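Local coordinates for rhizobiales Sp. Pch2 (Marine metagenome, PDB 6PB3), which is a TRIP13-like AAA+ ATPase that probably remodels HORMA domain proteins, and so helps to regulate bacterial cGAS-like enzymes in immunity to bacteriophage, at residues Ala131-Val136 / Ile187-Asn192; Ser137-Leu142 / Ala194-Val199. One frame throughout, in Å; residues are numbered along the deposited sequence.

Contact 1 of 2, residues Ala131-Val136 / Ile187-Asn192; sequences AFEHTV and IDRLGN
Arg189 reaches across the outer side of two helices to Glu133. Its CB points at the other helix. CG then lies anti to the backbone N (chi1 -168°), and the chain runs extended through CD to NE, which carries the head over Val136. Arg189 NE meets Val136 CG2 at 3.9 Å, and this methyl covers one face of the guanidinium near its rim. Glu133 OE1 comes to the edge of the same group. The Glu133 side chain leaves its helix away from the partner, but a bend at chi2 brings the carboxylate back. The two groups form a salt bridge, their planes 32° apart. Arg189 NH1 gives a weak hydrogen bond to Glu133 OE1 (2.7 Å). NH2 is modelled so close to this oxygen that the fine geometry on that side is doubtful. Both residues are exposed, so the charge pair lies at the surface.

Apolar groups fill the space beneath. Leu190 splits its two methyls between two partners. Leu190 CD1 meets Phe132 CE1 at 3.9 Å, at the ring edge and near its plane, while Leu190 CD2 packs on Val136 CG2 at 3.7 Å. Phe132 CZ also touches Ile187 CG1 (4.0 Å). Thr135 is buried, and its hydroxyl is satisfied within its own helix by a hydrogen bond to Ala131 O.

The segments 131-136 and 187-192 run almost parallel, with axes 10.4 Å apart at 15°. They belong to helices 124-141 and 179-192, packed side by side on one face of the AAA ATPase sheet. Thr135 reaches strands 105-111, 151-157 and 197-203 below, Phe132 touches the latter two, and Leu190 lies on strand 197-203.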
ATOM      1  N   ALA A 131      20.256  -2.262  31.811  1.00 64.47           N
ATOM      2  CA  ALA A 131      20.667  -0.883  31.575  1.00 70.69           C
ATOM      3  C   ALA A 131      19.993   0.067  32.556  1.00 84.14           C
ATOM      4  O   ALA A 131      20.639   0.958  33.121  1.00 79.72           O
ATOM      5  CB  ALA A 131      20.346  -0.486  30.134  1.00 73.88           C
ATOM      6  N   PHE A 132      18.689  -0.122  32.787  1.00 78.56           N
ATOM      7  CA  PHE A 132      17.987   0.773  33.698  1.00 78.86           C
ATOM      8  C   PHE A 132      18.400   0.529  35.140  1.00 75.01           C
ATOM      9  O   PHE A 132      18.524   1.480  35.920  1.00 66.94           O
ATOM     10  CB  PHE A 132      16.478   0.628  33.541  1.00 70.23           C
ATOM     11  CG  PHE A 132      15.912   1.493  32.461  1.00 65.62           C
ATOM     12  CD1 PHE A 132      15.853   2.866  32.624  1.00 57.45           C
ATOM     13  CD2 PHE A 132      15.467   0.943  31.276  1.00 70.19           C
ATOM     14  CE1 PHE A 132      15.327   3.664  31.636  1.00 57.50           C
ATOM     15  CE2 PHE A 132      14.951   1.739  30.282  1.00 63.90           C
ATOM     16  CZ  PHE A 132      14.883   3.096  30.458  1.00 63.03           C
ATOM     17  N   GLU A 133      18.629  -0.729  35.514  1.00 66.86           N
ATOM     18  CA  GLU A 133      19.091  -1.000  36.868  1.00 73.61           C
ATOM     19  C   GLU A 133      20.454  -0.362  37.118  1.00 87.53           C
ATOM     20  O   GLU A 133      20.686   0.249  38.168  1.00 79.00           O
ATOM     21  CB  GLU A 133      19.155  -2.500  37.120  1.00 78.62           C
ATOM     22  CG  GLU A 133      19.602  -2.823  38.539  1.00 86.82           C
ATOM     23  CD  GLU A 133      18.663  -2.250  39.585  1.00 98.15           C
ATOM     24  OE1 GLU A 133      17.447  -2.168  39.315  1.00100.61           O
ATOM     25  OE2 GLU A 133      19.138  -1.885  40.678  1.00104.66           O
ATOM     26  N   HIS A 134      21.371  -0.501  36.160  1.00 87.99           N
ATOM     27  CA  HIS A 134      22.672   0.144  36.291  1.00 83.54           C
ATOM     28  C   HIS A 134      22.518   1.656  36.369  1.00 77.96           C
ATOM     29  O   HIS A 134      23.133   2.309  37.222  1.00 72.38           O
ATOM     30  CB  HIS A 134      23.570  -0.254  35.118  1.00 81.81           C
ATOM     31  CG  HIS A 134      24.975   0.260  35.220  1.00 98.30           C
ATOM     32  ND1 HIS A 134      25.475   1.224  34.372  1.00 93.13           N
ATOM     33  CD2 HIS A 134      25.987  -0.061  36.064  1.00 99.63           C
ATOM     34  CE1 HIS A 134      26.734   1.477  34.687  1.00 94.65           C
ATOM     35  NE2 HIS A 134      27.068   0.711  35.710  1.00 99.04           N
ATOM     36  N   THR A 135      21.677   2.227  35.504  1.00 74.99           N
ATOM     37  CA  THR A 135      21.492   3.672  35.495  1.00 66.84           C
ATOM     38  C   THR A 135      20.985   4.171  36.843  1.00 83.57           C
ATOM     39  O   THR A 135      21.484   5.175  37.368  1.00 85.54           O
ATOM     40  CB  THR A 135      20.531   4.061  34.378  1.00 64.03           C
ATOM     41  OG1 THR A 135      21.009   3.526  33.138  1.00 75.91           O
ATOM     42  CG2 THR A 135      20.428   5.568  34.263  1.00 68.60           C
ATOM     43  N   VAL A 136      20.017   3.461  37.431  1.00 74.39           N
ATOM     44  CA  VAL A 136      19.505   3.830  38.749  1.00 70.58           C
ATOM     45  C   VAL A 136      20.612   3.763  39.794  1.00 72.53           C
ATOM     46  O   VAL A 136      20.776   4.680  40.608  1.00 74.97           O
ATOM     47  CB  VAL A 136      18.314   2.927  39.126  1.00 81.68           C
ATOM     48  CG1 VAL A 136      17.872   3.186  40.558  1.00 80.25           C
ATOM     49  CG2 VAL A 136      17.160   3.132  38.152  1.00 69.48           C
ATOM     50  N   ILE A 187      11.756   3.934  32.546  1.00 62.63           N
ATOM     51  CA  ILE A 187      11.519   5.374  32.487  1.00 60.20           C
ATOM     52  C   ILE A 187      10.720   5.841  33.697  1.00 69.67           C
ATOM     53  O   ILE A 187      11.037   6.860  34.317  1.00 66.45           O
ATOM     54  CB  ILE A 187      10.783   5.724  31.189  1.00 63.81           C
ATOM     55  CG1 ILE A 187      11.688   5.477  29.990  1.00 80.49           C
ATOM     56  CG2 ILE A 187      10.267   7.150  31.235  1.00 58.39           C
ATOM     57  CD1 ILE A 187      10.982   5.734  28.707  1.00 83.72           C
ATOM     58  N   ASP A 188       9.639   5.128  34.018  1.00 64.61           N
ATOM     59  CA  ASP A 188       8.831   5.490  35.178  1.00 66.62           C
ATOM     60  C   ASP A 188       9.665   5.469  36.449  1.00 72.05           C
ATOM     61  O   ASP A 188       9.532   6.348  37.309  1.00 74.26           O
ATOM     62  CB  ASP A 188       7.651   4.530  35.307  1.00 68.68           C
ATOM     63  CG  ASP A 188       6.640   4.718  34.219  1.00 71.21           C
ATOM     64  OD1 ASP A 188       6.759   5.712  33.475  1.00 80.28           O
ATOM     65  OD2 ASP A 188       5.731   3.875  34.102  1.00 75.91           O
ATOM     66  N   ARG A 189      10.534   4.468  36.577  1.00 61.10           N
ATOM     67  CA  ARG A 189      11.366   4.347  37.767  1.00 67.57           C
ATOM     68  C   ARG A 189      12.307   5.542  37.899  1.00 76.30           C
ATOM     69  O   ARG A 189      12.504   6.069  39.002  1.00 72.05           O
ATOM     70  CB  ARG A 189      12.130   3.028  37.696  1.00 67.99           C
ATOM     71  CG  ARG A 189      12.819   2.594  38.956  1.00 89.88           C
ATOM     72  CD  ARG A 189      13.364   1.199  38.735  1.00 93.23           C
ATOM     73  NE  ARG A 189      14.421   0.846  39.673  1.00 90.12           N
ATOM     74  CZ  ARG A 189      15.288  -0.139  39.471  1.00 79.89           C
ATOM     75  NH1 ARG A 189      15.226  -0.867  38.360  1.00 68.89           N
ATOM     76  NH2 ARG A 189      16.225  -0.389  40.372  1.00 93.44           N
ATOM     77  N   LEU A 190      12.879   6.001  36.782  1.00 59.37           N
ATOM     78  CA  LEU A 190      13.712   7.199  36.818  1.00 64.69           C
ATOM     79  C   LEU A 190      12.880   8.427  37.170  1.00 75.61           C
ATOM     80  O   LEU A 190      13.367   9.347  37.842  1.00 81.08           O
ATOM     81  CB  LEU A 190      14.412   7.405  35.473  1.00 58.23           C
ATOM     82  CG  LEU A 190      15.465   6.379  35.049  1.00 67.92           C
ATOM     83  CD1 LEU A 190      16.168   6.806  33.756  1.00 60.07           C
ATOM     84  CD2 LEU A 190      16.470   6.162  36.157  1.00 72.94           C
ATOM     85  N   GLY A 191      11.627   8.468  36.701  1.00 74.68           N
ATOM     86  CA  GLY A 191      10.788   9.624  36.965  1.00 81.86           C
ATOM     87  C   GLY A 191      10.267   9.655  38.387  1.00 98.82           C
ATOM     88  O   GLY A 191      10.230  10.717  39.018  1.00 98.96           O
ATOM     89  N   ASN A 192       9.902   8.486  38.925  1.00102.81           N
ATOM     90  CA  ASN A 192       9.424   8.408  40.301  1.00105.13           C
ATOM     91  C   ASN A 192      10.455   8.964  41.277  1.00105.60           C
ATOM     92  O   ASN A 192      10.114   9.738  42.178  1.00100.73           O
ATOM     93  CB  ASN A 192       9.071   6.959  40.649  1.00100.93           C
ATOM     94  CG  ASN A 192       7.654   6.585  40.247  1.00102.72           C
ATOM     95  OD1 ASN A 192       6.786   7.449  40.093  1.00 98.16           O
ATOM     96  ND2 ASN A 192       7.413   5.287  40.086  1.00106.93           N
TER

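Contact 2 of 2, residues Ser137-Leu142 / Ala194-Val199; sequences SEARKL and ALPAAV
Ala139 CB enters a shallow seat made by Leu195, Pro196 and Ala197. Ala139 CB meets Leu195 CB at 3.8 Å and Ala197 CB at 4.1 Å. Pro196 CD lies beside it and also touches the carbonyl, at 3.6 Å from Ala139 O. Toward the solvent, Arg140 CG packs on Leu195 CD2 (3.5 Å). Arg140 CG sits beside its backbone N (chi1 -79°), which keeps the aliphatic start of the chain near Leu195. On the proline side, Leu142 CB approaches Pro196 CG more loosely, at 4.4 Å.

The next shell fixes the backbone. Pro196 is the centre of an inverse gamma turn, with a weak hydrogen bond from Ala197 N to Leu195 O. This turn leads straight into strand 197-203. Pro196 and Ala198 make backbone hydrogen bonds to Val153, and so tie the start of this strand to strand 151-157. Leu142 also rests on Val153.

No hydrogen bond crosses between the two segments. Segment 137-142 is therefore held against the strand entry by van der Waals packing of apolar groups, with the small side chain of Ala139 letting the backbones come near.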
ATOM      1  N   SER A 137      21.391   2.680  39.786  1.00 79.62           N
ATOM      2  CA  SER A 137      22.451   2.520  40.779  1.00 84.79           C
ATOM      3  C   SER A 137      23.464   3.658  40.691  1.00 77.40           C
ATOM      4  O   SER A 137      23.793   4.294  41.699  1.00 90.70           O
ATOM      5  CB  SER A 137      23.135   1.163  40.596  1.00 84.70           C
ATOM      6  OG  SER A 137      24.261   1.041  41.444  1.00107.31           O
ATOM      7  N   GLU A 138      23.962   3.937  39.486  1.00 78.32           N
ATOM      8  CA  GLU A 138      24.949   4.999  39.321  1.00 68.87           C
ATOM      9  C   GLU A 138      24.377   6.356  39.709  1.00 85.34           C
ATOM     10  O   GLU A 138      25.067   7.172  40.327  1.00 90.42           O
ATOM     11  CB  GLU A 138      25.458   5.018  37.884  1.00 68.45           C
ATOM     12  CG  GLU A 138      26.488   3.941  37.602  1.00 77.53           C
ATOM     13  CD  GLU A 138      27.707   4.076  38.498  1.00 94.26           C
ATOM     14  OE1 GLU A 138      28.276   5.191  38.569  1.00 87.52           O
ATOM     15  OE2 GLU A 138      28.081   3.074  39.146  1.00102.26           O
ATOM     16  N   ALA A 139      23.112   6.610  39.368  1.00 77.54           N
ATOM     17  CA  ALA A 139      22.498   7.886  39.721  1.00 76.62           C
ATOM     18  C   ALA A 139      22.365   8.045  41.234  1.00 83.09           C
ATOM     19  O   ALA A 139      22.446   9.165  41.754  1.00 86.21           O
ATOM     20  CB  ALA A 139      21.135   8.020  39.044  1.00 67.38           C
ATOM     21  N   ARG A 140      22.153   6.939  41.957  1.00 92.06           N
ATOM     22  CA  ARG A 140      22.111   7.002  43.419  1.00104.59           C
ATOM     23  C   ARG A 140      23.475   7.365  43.991  1.00113.96           C
ATOM     24  O   ARG A 140      23.572   8.174  44.923  1.00115.90           O
ATOM     25  CB  ARG A 140      21.630   5.670  44.001  1.00107.86           C
ATOM     26  CG  ARG A 140      20.119   5.452  43.939  1.00107.22           C
ATOM     27  CD  ARG A 140      19.722   4.065  44.437  1.00106.56           C
ATOM     28  NE  ARG A 140      18.305   3.793  44.205  1.00 98.86           N
ATOM     29  CZ  ARG A 140      17.812   2.583  43.945  1.00111.10           C
ATOM     30  NH1 ARG A 140      18.627   1.537  43.876  1.00114.22           N
ATOM     31  NH2 ARG A 140      16.508   2.419  43.740  1.00112.70           N
ATOM     32  N   LYS A 141      24.539   6.763  43.455  1.00123.56           N
ATOM     33  CA  LYS A 141      25.889   7.132  43.862  1.00127.22           C
ATOM     34  C   LYS A 141      26.139   8.620  43.648  1.00124.83           C
ATOM     35  O   LYS A 141      26.713   9.293  44.513  1.00127.67           O
ATOM     36  CB  LYS A 141      26.908   6.294  43.089  1.00131.82           C
ATOM     37  CG  LYS A 141      28.338   6.794  43.192  1.00143.22           C
ATOM     38  CD  LYS A 141      29.304   5.904  42.417  1.00146.48           C
ATOM     39  CE  LYS A 141      30.745   6.381  42.587  1.00147.45           C
ATOM     40  NZ  LYS A 141      31.741   5.460  41.965  1.00144.16           N
ATOM     41  N   LEU A 142      25.696   9.154  42.516  1.00117.76           N
ATOM     42  CA  LEU A 142      25.860  10.569  42.213  1.00100.17           C
ATOM     43  C   LEU A 142      25.007  11.442  43.128  1.00 92.06           C
ATOM     44  O   LEU A 142      25.216  12.653  43.212  1.00 94.08           O
ATOM     45  CB  LEU A 142      25.508  10.840  40.752  1.00 83.48           C
ATOM     46  CG  LEU A 142      26.381  10.106  39.741  1.00 74.18           C
ATOM     47  CD1 LEU A 142      26.160  10.686  38.363  1.00 75.62           C
ATOM     48  CD2 LEU A 142      27.845  10.187  40.141  1.00 82.93           C
ATOM     49  N   ALA A 194      13.972  11.095  42.525  1.00100.84           N
ATOM     50  CA  ALA A 194      14.662  12.345  42.256  1.00104.57           C
ATOM     51  C   ALA A 194      16.051  12.116  41.674  1.00108.14           C
ATOM     52  O   ALA A 194      16.891  13.020  41.717  1.00115.74           O
ATOM     53  CB  ALA A 194      14.756  13.179  43.531  1.00109.54           C
ATOM     54  N   LEU A 195      16.303  10.930  41.137  1.00 94.45           N
ATOM     55  CA  LEU A 195      17.637  10.581  40.684  1.00 79.35           C
ATOM     56  C   LEU A 195      18.035  11.444  39.492  1.00 68.56           C
ATOM     57  O   LEU A 195      17.242  11.626  38.559  1.00 62.95           O
ATOM     58  CB  LEU A 195      17.698   9.108  40.297  1.00 85.35           C
ATOM     59  CG  LEU A 195      17.181   8.115  41.338  1.00 84.40           C
ATOM     60  CD1 LEU A 195      16.958   6.748  40.715  1.00 78.88           C
ATOM     61  CD2 LEU A 195      18.149   8.020  42.509  1.00 87.12           C
ATOM     62  N   PRO A 196      19.247  11.985  39.491  1.00 54.00           N
ATOM     63  CA  PRO A 196      19.748  12.802  38.362  1.00 50.37           C
ATOM     64  C   PRO A 196      20.104  11.934  37.157  1.00 60.60           C
ATOM     65  O   PRO A 196      21.274  11.620  36.886  1.00 61.77           O
ATOM     66  CB  PRO A 196      20.985  13.477  38.961  1.00 58.82           C
ATOM     67  CG  PRO A 196      21.498  12.462  39.947  1.00 63.13           C
ATOM     68  CD  PRO A 196      20.274  11.786  40.531  1.00 54.08           C
ATOM     69  N   ALA A 197      19.067  11.530  36.416  1.00 56.07           N
ATOM     70  CA  ALA A 197      19.222  10.647  35.264  1.00 52.89           C
ATOM     71  C   ALA A 197      18.169  10.979  34.211  1.00 53.30           C
ATOM     72  O   ALA A 197      17.033  11.334  34.553  1.00 60.20           O
ATOM     73  CB  ALA A 197      19.105   9.176  35.681  1.00 56.17           C
ATOM     74  N   ALA A 198      18.553  10.855  32.936  1.00 47.81           N
ATOM     75  CA  ALA A 198      17.667  11.098  31.797  1.00 48.65           C
ATOM     76  C   ALA A 198      17.962  10.105  30.679  1.00 57.16           C
ATOM     77  O   ALA A 198      19.041   9.509  30.615  1.00 54.47           O
ATOM     78  CB  ALA A 198      17.822  12.521  31.252  1.00 45.89           C
ATOM     79  N   VAL A 199      16.994   9.958  29.773  1.00 51.15           N
ATOM     80  CA  VAL A 199      17.098   9.043  28.645  1.00 46.57           C
ATOM     81  C   VAL A 199      16.934   9.841  27.362  1.00 60.88           C
ATOM     82  O   VAL A 199      16.001  10.642  27.240  1.00 52.09           O
ATOM     83  CB  VAL A 199      16.045   7.915  28.699  1.00 50.79           C
ATOM     84  CG1 VAL A 199      16.328   6.874  27.593  1.00 50.31           C
ATOM     85  CG2 VAL A 199      15.993   7.267  30.071  1.00 54.13           C
TER

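Helix 124-141 supplies the first half of both contacts, 131-136 and then 137-142. The chain next runs through strand 151-157 and returns as helix 179-192, where contact 1 closes a loop of 50 intervening residues. A short turn later the entry to strand 197-203 closes contact 2 over 51. The segments alternate along the chain, so the loops cross. The centres of the two contacts are about 8 Å apart, and they join by packing of Val136 on Leu195 and of Leu190 on Ala197 and Val199. Together they bind two successive beta-alpha-beta crossovers of the P-loop NTPase core, on one side of the sheet.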